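Local structure of response regulator receiver protein (Dyadobacter fermentans, 4XLT) at residues R87-I100 against P107-I119. The protein probably acts as a phosphorylation-controlled receiver module of bacterial signalling, taking a phosphoryl group onto an aspartate as CheY-like response regulators do. Residues are numbered along the deposited sequence; the frame is centred on the assembly and turned at random.
Sequences RLFMISSTVDISDI and PHIIQLLPKPLEI
Phe89 and Met90 pack against the edge strand 109-114 on different faces of the sheet, where strand 86-92 and its parallel neighbour close the last beta-alpha-beta unit of a CheY-like receiver fold. Phe89 CG stands anti to its carbonyl carbon (chi1 -63°), which carries the ring to Ile110, where Phe89 CE2 meets Ile110 CG2 obliquely at 3.6 Å; Leu113 CD1 comes within 3.9 Å of Phe89 CB and the Gln111 carbonyl oxygen lies at the ring edge. Helix 119-129 covers this face, Leu125 touching the Phe89 side chain. An alanine in place of Phe89 keeps only CB beside Leu113 CD1 and would probably leave Ile110 CG2 without the ring it rests on, opening a gap beneath that helix. On the face of Met90, a selenomethionine, the chain bends so that CE reaches Ile109 CD1 at 3.6 Å, and CG meets Leu112 CD1. The other Leu112 branch, CD2, turns to Ile100 CD1, 3.8 Å away, joining the strand to helix 97-105. Between the backbones, Leu113 N gives Met90 O a short, nearly straight bond of 2.6 Å (172°), and Ser92 N donates to Leu113 O. Near the opposite end of the pairing, a water links Leu88 N to His108 O. Beyond the strands, Lys115, joined to Pro116 by a cis peptide bond, runs extended past Ile91, its CE 3.9 Å from Ile91 CD1. Its NZ makes salt bridges with Asp10, Asp15 and Asp60, the predicted phosphorylation site, consistent with the lysine that stands at this site in CheY-like receiver domains. Lys115 N donates a backbone hydrogen bond to Ser92 O, 2.7 Å away.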
ATOM      1  N   ARG A  87       6.633   7.579  -6.743  1.00 14.47           N
ATOM      2  CA  ARG A  87       6.428   6.846  -7.987  1.00 10.92           C
ATOM      3  C   ARG A  87       7.787   6.446  -8.549  1.00 11.18           C
ATOM      4  O   ARG A  87       8.594   7.302  -8.909  1.00 18.43           O
ATOM      5  CB  ARG A  87       5.655   7.686  -8.999  1.00 11.79           C
ATOM      6  CG  ARG A  87       4.324   8.206  -8.488  1.00 22.90           C
ATOM      7  CD  ARG A  87       3.348   7.086  -8.170  1.00 21.58           C
ATOM      8  NE  ARG A  87       2.070   7.621  -7.709  1.00 26.02           N
ATOM      9  CZ  ARG A  87       1.730   7.751  -6.431  1.00 25.19           C
ATOM     10  NH1 ARG A  87       2.569   7.366  -5.475  1.00 11.68           N
ATOM     11  NH2 ARG A  87       0.548   8.256  -6.107  1.00 20.39           N
ATOM     12  N   LEU A  88       8.036   5.143  -8.616  1.00 18.27           N
ATOM     13  CA  LEU A  88       9.345   4.619  -8.993  1.00 14.76           C
ATOM     14  C   LEU A  88       9.372   4.142 -10.449  1.00 19.92           C
ATOM     15  O   LEU A  88       8.518   3.364 -10.876  1.00 12.72           O
ATOM     16  CB  LEU A  88       9.734   3.479  -8.047  1.00 11.49           C
ATOM     17  CG  LEU A  88      10.945   2.602  -8.374  1.00 17.98           C
ATOM     18  CD1 LEU A  88      12.205   3.426  -8.475  1.00 14.34           C
ATOM     19  CD2 LEU A  88      11.109   1.516  -7.324  1.00 16.23           C
ATOM     20  N   PHE A  89      10.353   4.623 -11.207  1.00 26.16           N
ATOM     21  CA  PHE A  89      10.490   4.248 -12.612  1.00 14.98           C
ATOM     22  C   PHE A  89      11.859   3.649 -12.897  1.00 20.56           C
ATOM     23  O   PHE A  89      12.870   4.082 -12.343  1.00 17.72           O
ATOM     24  CB  PHE A  89      10.254   5.458 -13.521  1.00 15.95           C
ATOM     25  CG  PHE A  89       8.871   6.023 -13.421  1.00 15.08           C
ATOM     26  CD1 PHE A  89       8.556   6.952 -12.443  1.00 14.37           C
ATOM     27  CD2 PHE A  89       7.878   5.619 -14.298  1.00 15.67           C
ATOM     28  CE1 PHE A  89       7.275   7.466 -12.344  1.00 14.15           C
ATOM     29  CE2 PHE A  89       6.599   6.129 -14.202  1.00 15.27           C
ATOM     30  CZ  PHE A  89       6.298   7.053 -13.225  1.00 14.62           C
HETATM   31  N   MSE A  90      11.882   2.646 -13.766  1.00 25.06           N
HETATM   32  CA  MSE A  90      13.124   2.018 -14.188  1.00 20.22           C
HETATM   33  C   MSE A  90      13.610   2.672 -15.482  1.00 22.40           C
HETATM   34  O   MSE A  90      12.821   2.915 -16.393  1.00 22.57           O
HETATM   35  CB  MSE A  90      12.917   0.511 -14.379  1.00 20.96           C
HETATM   36  CG  MSE A  90      14.190  -0.291 -14.617  1.00 34.68           C
HETATM   37 SE   MSE A  90      15.205  -0.639 -12.988  1.00 86.77          SE
HETATM   38  CE  MSE A  90      14.097  -2.048 -12.228  1.00 36.98           C
ATOM     39  N   ILE A  91      14.900   2.977 -15.559  1.00 24.50           N
ATOM     40  CA  ILE A  91      15.457   3.557 -16.777  1.00 27.15           C
ATOM     41  C   ILE A  91      16.637   2.736 -17.281  1.00 39.84           C
ATOM     42  O   ILE A  91      17.403   2.183 -16.491  1.00 39.54           O
ATOM     43  CB  ILE A  91      15.907   5.021 -16.572  1.00 34.84           C
ATOM     44  CG1 ILE A  91      16.931   5.118 -15.437  1.00 27.79           C
ATOM     45  CG2 ILE A  91      14.705   5.921 -16.302  1.00 25.10           C
ATOM     46  CD1 ILE A  91      17.510   6.504 -15.248  1.00 31.99           C
ATOM     47  N   SER A  92      16.774   2.653 -18.600  1.00 44.73           N
ATOM     48  CA  SER A  92      17.845   1.865 -19.201  1.00 57.01           C
ATOM     49  C   SER A  92      18.079   2.233 -20.662  1.00 63.81           C
ATOM     50  O   SER A  92      17.162   2.674 -21.358  1.00 54.27           O
ATOM     51  CB  SER A  92      17.533   0.373 -19.090  1.00 55.35           C
ATOM     52  OG  SER A  92      18.594  -0.407 -19.609  1.00 63.18           O
ATOM     53  N   SER A  93      19.315   2.045 -21.118  1.00 73.62           N
ATOM     54  CA  SER A  93      19.669   2.278 -22.513  1.00 87.00           C
ATOM     55  C   SER A  93      19.295   1.073 -23.371  1.00 90.87           C
ATOM     56  O   SER A  93      18.867   1.222 -24.515  1.00 91.02           O
ATOM     57  CB  SER A  93      21.163   2.577 -22.647  1.00 94.31           C
ATOM     58  OG  SER A  93      21.510   3.755 -21.940  1.00 96.56           O
ATOM     59  N   THR A  94      19.466  -0.120 -22.809  1.00 93.74           N
ATOM     60  CA  THR A  94      19.091  -1.355 -23.488  1.00 96.37           C
ATOM     61  C   THR A  94      17.741  -1.848 -22.979  1.00 87.43           C
ATOM     62  O   THR A  94      17.489  -1.855 -21.774  1.00 83.99           O
ATOM     63  CB  THR A  94      20.146  -2.460 -23.286  1.00101.43           C
ATOM     64  OG1 THR A  94      20.167  -2.859 -21.909  1.00102.08           O
ATOM     65  CG2 THR A  94      21.527  -1.964 -23.688  1.00100.87           C
ATOM     66  N   VAL A  95      16.874  -2.264 -23.896  1.00 89.21           N
ATOM     67  CA  VAL A  95      15.532  -2.699 -23.524  1.00 87.38           C
ATOM     68  C   VAL A  95      15.072  -3.925 -24.309  1.00 93.64           C
ATOM     69  O   VAL A  95      14.425  -3.803 -25.351  1.00 88.65           O
ATOM     70  CB  VAL A  95      14.502  -1.568 -23.725  1.00 82.16           C
ATOM     71  N   ASP A  96      15.412  -5.106 -23.800  1.00 97.18           N
ATOM     72  CA  ASP A  96      14.925  -6.360 -24.366  1.00100.30           C
ATOM     73  C   ASP A  96      13.594  -6.723 -23.718  1.00 96.89           C
ATOM     74  O   ASP A  96      13.317  -6.311 -22.592  1.00 93.64           O
ATOM     75  CB  ASP A  96      15.945  -7.483 -24.165  1.00102.58           C
ATOM     76  N   ILE A  97      12.781  -7.504 -24.424  1.00 97.24           N
ATOM     77  CA  ILE A  97      11.433  -7.837 -23.963  1.00 89.97           C
ATOM     78  C   ILE A  97      11.419  -8.558 -22.614  1.00 87.87           C
ATOM     79  O   ILE A  97      10.391  -8.601 -21.939  1.00 87.41           O
ATOM     80  CB  ILE A  97      10.691  -8.712 -24.993  1.00 90.60           C
ATOM     81  N   SER A  98      12.560  -9.121 -22.227  1.00 88.89           N
ATOM     82  CA  SER A  98      12.687  -9.797 -20.941  1.00 82.78           C
ATOM     83  C   SER A  98      12.694  -8.792 -19.789  1.00 81.20           C
ATOM     84  O   SER A  98      12.140  -9.050 -18.717  1.00 75.78           O
ATOM     85  CB  SER A  98      13.958 -10.649 -20.907  1.00 76.66           C
ATOM     86  OG  SER A  98      14.031 -11.408 -19.712  1.00 70.82           O
ATOM     87  N   ASP A  99      13.325  -7.645 -20.020  1.00 78.85           N
ATOM     88  CA  ASP A  99      13.381  -6.587 -19.018  1.00 66.88           C
ATOM     89  C   ASP A  99      12.000  -5.981 -18.800  1.00 53.37           C
ATOM     90  O   ASP A  99      11.606  -5.694 -17.668  1.00 46.64           O
ATOM     91  CB  ASP A  99      14.372  -5.500 -19.440  1.00 71.81           C
ATOM     92  CG  ASP A  99      15.732  -6.063 -19.803  1.00 86.47           C
ATOM     93  OD1 ASP A  99      16.522  -6.351 -18.879  1.00 91.19           O
ATOM     94  OD2 ASP A  99      16.013  -6.213 -21.012  1.00 93.60           O
ATOM     95  N   ILE A 100      11.273  -5.794 -19.898  1.00 51.14           N
ATOM     96  CA  ILE A 100       9.928  -5.230 -19.861  1.00 50.68           C
ATOM     97  C   ILE A 100       8.989  -6.102 -19.027  1.00 52.91           C
ATOM     98  O   ILE A 100       8.221  -5.595 -18.208  1.00 49.59           O
ATOM     99  CB  ILE A 100       9.348  -5.053 -21.289  1.00 52.84           C
ATOM    100  CG1 ILE A 100       9.882  -3.773 -21.940  1.00 54.05           C
ATOM    101  CG2 ILE A 100       7.828  -4.996 -21.259  1.00 53.69           C
ATOM    102  CD1 ILE A 100      11.295  -3.872 -22.468  1.00 57.36           C
ATOM    103  N   PRO A 107       5.850  -4.906  -8.685  1.00 22.21           N
ATOM    104  CA  PRO A 107       4.813  -3.983  -8.205  1.00 19.44           C
ATOM    105  C   PRO A 107       5.326  -2.558  -8.006  1.00 15.05           C
ATOM    106  O   PRO A 107       4.588  -1.601  -8.235  1.00 15.33           O
ATOM    107  CB  PRO A 107       4.392  -4.593  -6.861  1.00 13.15           C
ATOM    108  CG  PRO A 107       4.870  -6.004  -6.900  1.00 20.75           C
ATOM    109  CD  PRO A 107       6.112  -5.988  -7.723  1.00 15.91           C
ATOM    110  N   HIS A 108       6.579  -2.423  -7.587  1.00 11.84           N
ATOM    111  CA  HIS A 108       7.128  -1.111  -7.268  1.00 17.22           C
ATOM    112  C   HIS A 108       7.600  -0.370  -8.512  1.00 14.27           C
ATOM    113  O   HIS A 108       7.673   0.859  -8.516  1.00 11.51           O
ATOM    114  CB  HIS A 108       8.272  -1.249  -6.268  1.00 19.41           C
ATOM    115  CG  HIS A 108       7.903  -2.037  -5.049  1.00 23.90           C
ATOM    116  ND1 HIS A 108       6.980  -1.590  -4.128  1.00 11.55           N
ATOM    117  CD2 HIS A 108       8.322  -3.247  -4.611  1.00 13.98           C
ATOM    118  CE1 HIS A 108       6.852  -2.490  -3.169  1.00 18.09           C
ATOM    119  NE2 HIS A 108       7.655  -3.504  -3.438  1.00 18.51           N
ATOM    120  N   ILE A 109       7.915  -1.118  -9.566  1.00 13.87           N
ATOM    121  CA  ILE A 109       8.303  -0.508 -10.832  1.00 13.02           C
ATOM    122  C   ILE A 109       7.072  -0.191 -11.671  1.00 19.62           C
ATOM    123  O   ILE A 109       6.430  -1.088 -12.220  1.00 13.56           O
ATOM    124  CB  ILE A 109       9.244  -1.409 -11.646  1.00 21.43           C
ATOM    125  CG1 ILE A 109      10.496  -1.751 -10.833  1.00 16.09           C
ATOM    126  CG2 ILE A 109       9.615  -0.726 -12.956  1.00 23.01           C
ATOM    127  CD1 ILE A 109      11.316  -0.540 -10.450  1.00 36.12           C
ATOM    128  N   ILE A 110       6.747   1.091 -11.765  1.00 14.08           N
ATOM    129  CA  ILE A 110       5.582   1.527 -12.517  1.00 12.44           C
ATOM    130  C   ILE A 110       5.755   1.271 -14.008  1.00 17.69           C
ATOM    131  O   ILE A 110       4.887   0.680 -14.652  1.00 17.74           O
ATOM    132  CB  ILE A 110       5.300   3.014 -12.289  1.00 12.06           C
ATOM    133  CG1 ILE A 110       4.831   3.232 -10.851  1.00 10.79           C
ATOM    134  CG2 ILE A 110       4.262   3.526 -13.285  1.00 13.27           C
ATOM    135  CD1 ILE A 110       4.434   4.646 -10.549  1.00 25.43           C
ATOM    136  N   GLN A 111       6.882   1.714 -14.550  1.00 15.16           N
ATOM    137  CA  GLN A 111       7.132   1.586 -15.975  1.00 17.39           C
ATOM    138  C   GLN A 111       8.620   1.675 -16.282  1.00 29.15           C
ATOM    139  O   GLN A 111       9.362   2.397 -15.616  1.00 17.88           O
ATOM    140  CB  GLN A 111       6.365   2.663 -16.744  1.00 18.26           C
ATOM    141  CG  GLN A 111       6.450   2.531 -18.252  1.00 30.22           C
ATOM    142  CD  GLN A 111       5.546   3.507 -18.972  1.00 31.68           C
ATOM    143  OE1 GLN A 111       4.500   3.900 -18.454  1.00 35.68           O
ATOM    144  NE2 GLN A 111       5.947   3.908 -20.171  1.00 34.39           N
ATOM    145  N   LEU A 112       9.049   0.927 -17.291  1.00 30.67           N
ATOM    146  CA  LEU A 112      10.423   0.987 -17.758  1.00 29.42           C
ATOM    147  C   LEU A 112      10.567   2.064 -18.830  1.00 30.99           C
ATOM    148  O   LEU A 112       9.921   2.002 -19.873  1.00 41.40           O
ATOM    149  CB  LEU A 112      10.858  -0.376 -18.295  1.00 30.68           C
ATOM    150  CG  LEU A 112      12.206  -0.456 -19.007  1.00 38.17           C
ATOM    151  CD1 LEU A 112      13.320   0.098 -18.133  1.00 31.55           C
ATOM    152  CD2 LEU A 112      12.492  -1.895 -19.402  1.00 48.57           C
ATOM    153  N   LEU A 113      11.412   3.054 -18.559  1.00 31.45           N
ATOM    154  CA  LEU A 113      11.646   4.146 -19.499  1.00 31.55           C
ATOM    155  C   LEU A 113      12.995   3.994 -20.195  1.00 37.56           C
ATOM    156  O   LEU A 113      13.969   3.559 -19.582  1.00 44.02           O
ATOM    157  CB  LEU A 113      11.571   5.489 -18.775  1.00 25.30           C
ATOM    158  CG  LEU A 113      10.301   5.669 -17.945  1.00 39.56           C
ATOM    159  CD1 LEU A 113      10.346   6.956 -17.132  1.00 21.76           C
ATOM    160  CD2 LEU A 113       9.076   5.636 -18.847  1.00 33.51           C
ATOM    161  N   PRO A 114      13.057   4.349 -21.484  1.00 41.56           N
ATOM    162  CA  PRO A 114      14.308   4.230 -22.240  1.00 46.71           C
ATOM    163  C   PRO A 114      15.269   5.393 -21.990  1.00 50.96           C
ATOM    164  O   PRO A 114      14.835   6.484 -21.615  1.00 45.49           O
ATOM    165  CB  PRO A 114      13.831   4.224 -23.693  1.00 50.69           C
ATOM    166  CG  PRO A 114      12.592   5.056 -23.669  1.00 53.94           C
ATOM    167  CD  PRO A 114      11.938   4.803 -22.332  1.00 46.66           C
ATOM    168  N   LYS A 115      16.561   5.145 -22.186  1.00 53.82           N
ATOM    169  CA  LYS A 115      17.570   6.201 -22.160  1.00 52.70           C
ATOM    170  C   LYS A 115      17.897   6.651 -23.581  1.00 54.94           C
ATOM    171  O   LYS A 115      18.010   5.823 -24.484  1.00 60.17           O
ATOM    172  CB  LYS A 115      18.846   5.729 -21.463  1.00 53.14           C
ATOM    173  CG  LYS A 115      18.786   5.721 -19.946  1.00 51.45           C
ATOM    174  CD  LYS A 115      20.160   5.407 -19.378  1.00 57.02           C
ATOM    175  CE  LYS A 115      20.189   5.502 -17.864  1.00 47.64           C
ATOM    176  NZ  LYS A 115      21.570   5.284 -17.351  1.00 41.81           N
ATOM    177  N   PRO A 116      18.053   7.970 -23.787  1.00 57.86           N
ATOM    178  CA  PRO A 116      17.926   9.013 -22.764  1.00 52.98           C
ATOM    179  C   PRO A 116      16.470   9.317 -22.428  1.00 48.68           C
ATOM    180  O   PRO A 116      15.575   8.969 -23.197  1.00 53.00           O
ATOM    181  CB  PRO A 116      18.597  10.220 -23.419  1.00 60.41           C
ATOM    182  CG  PRO A 116      18.342  10.023 -24.875  1.00 69.01           C
ATOM    183  CD  PRO A 116      18.407   8.533 -25.103  1.00 68.87           C
ATOM    184  N   LEU A 117      16.245   9.958 -21.289  1.00 46.01           N
ATOM    185  CA  LEU A 117      14.895  10.244 -20.821  1.00 44.00           C
ATOM    186  C   LEU A 117      14.164  11.241 -21.719  1.00 48.35           C
ATOM    187  O   LEU A 117      14.686  12.316 -22.019  1.00 51.36           O
ATOM    188  CB  LEU A 117      14.944  10.777 -19.392  1.00 39.87           C
ATOM    189  CG  LEU A 117      13.621  10.832 -18.639  1.00 44.83           C
ATOM    190  CD1 LEU A 117      13.051   9.432 -18.501  1.00 50.31           C
ATOM    191  CD2 LEU A 117      13.825  11.471 -17.279  1.00 45.30           C
ATOM    192  N   GLU A 118      12.960  10.877 -22.149  1.00 46.35           N
ATOM    193  CA  GLU A 118      12.120  11.796 -22.912  1.00 59.90           C
ATOM    194  C   GLU A 118      11.256  12.619 -21.965  1.00 52.81           C
ATOM    195  O   GLU A 118      10.263  12.125 -21.429  1.00 48.54           O
ATOM    196  CB  GLU A 118      11.238  11.044 -23.914  1.00 73.66           C
ATOM    197  CG  GLU A 118      11.972  10.512 -25.139  1.00 85.83           C
ATOM    198  CD  GLU A 118      12.654   9.182 -24.885  1.00 94.79           C
ATOM    199  OE1 GLU A 118      12.320   8.521 -23.878  1.00 98.69           O
ATOM    200  OE2 GLU A 118      13.524   8.796 -25.696  1.00 97.49           O
ATOM    201  N   ILE A 119      11.646  13.872 -21.762  1.00 51.54           N
ATOM    202  CA  ILE A 119      10.942  14.763 -20.844  1.00 52.75           C
ATOM    203  C   ILE A 119       9.442  14.920 -21.150  1.00 54.86           C
ATOM    204  O   ILE A 119       8.628  14.843 -20.228  1.00 55.80           O
ATOM    205  CB  ILE A 119      11.604  16.160 -20.817  1.00 56.89           C
ATOM    206  CG1 ILE A 119      13.079  16.035 -20.425  1.00 61.45           C
ATOM    207  CG2 ILE A 119      10.873  17.085 -19.853  1.00 52.25           C
ATOM    208  CD1 ILE A 119      13.826  17.351 -20.409  1.00 70.38           C
TER
HETATM  209  O   HOH W   1       6.385   3.173  -7.653  1.00 14.12           O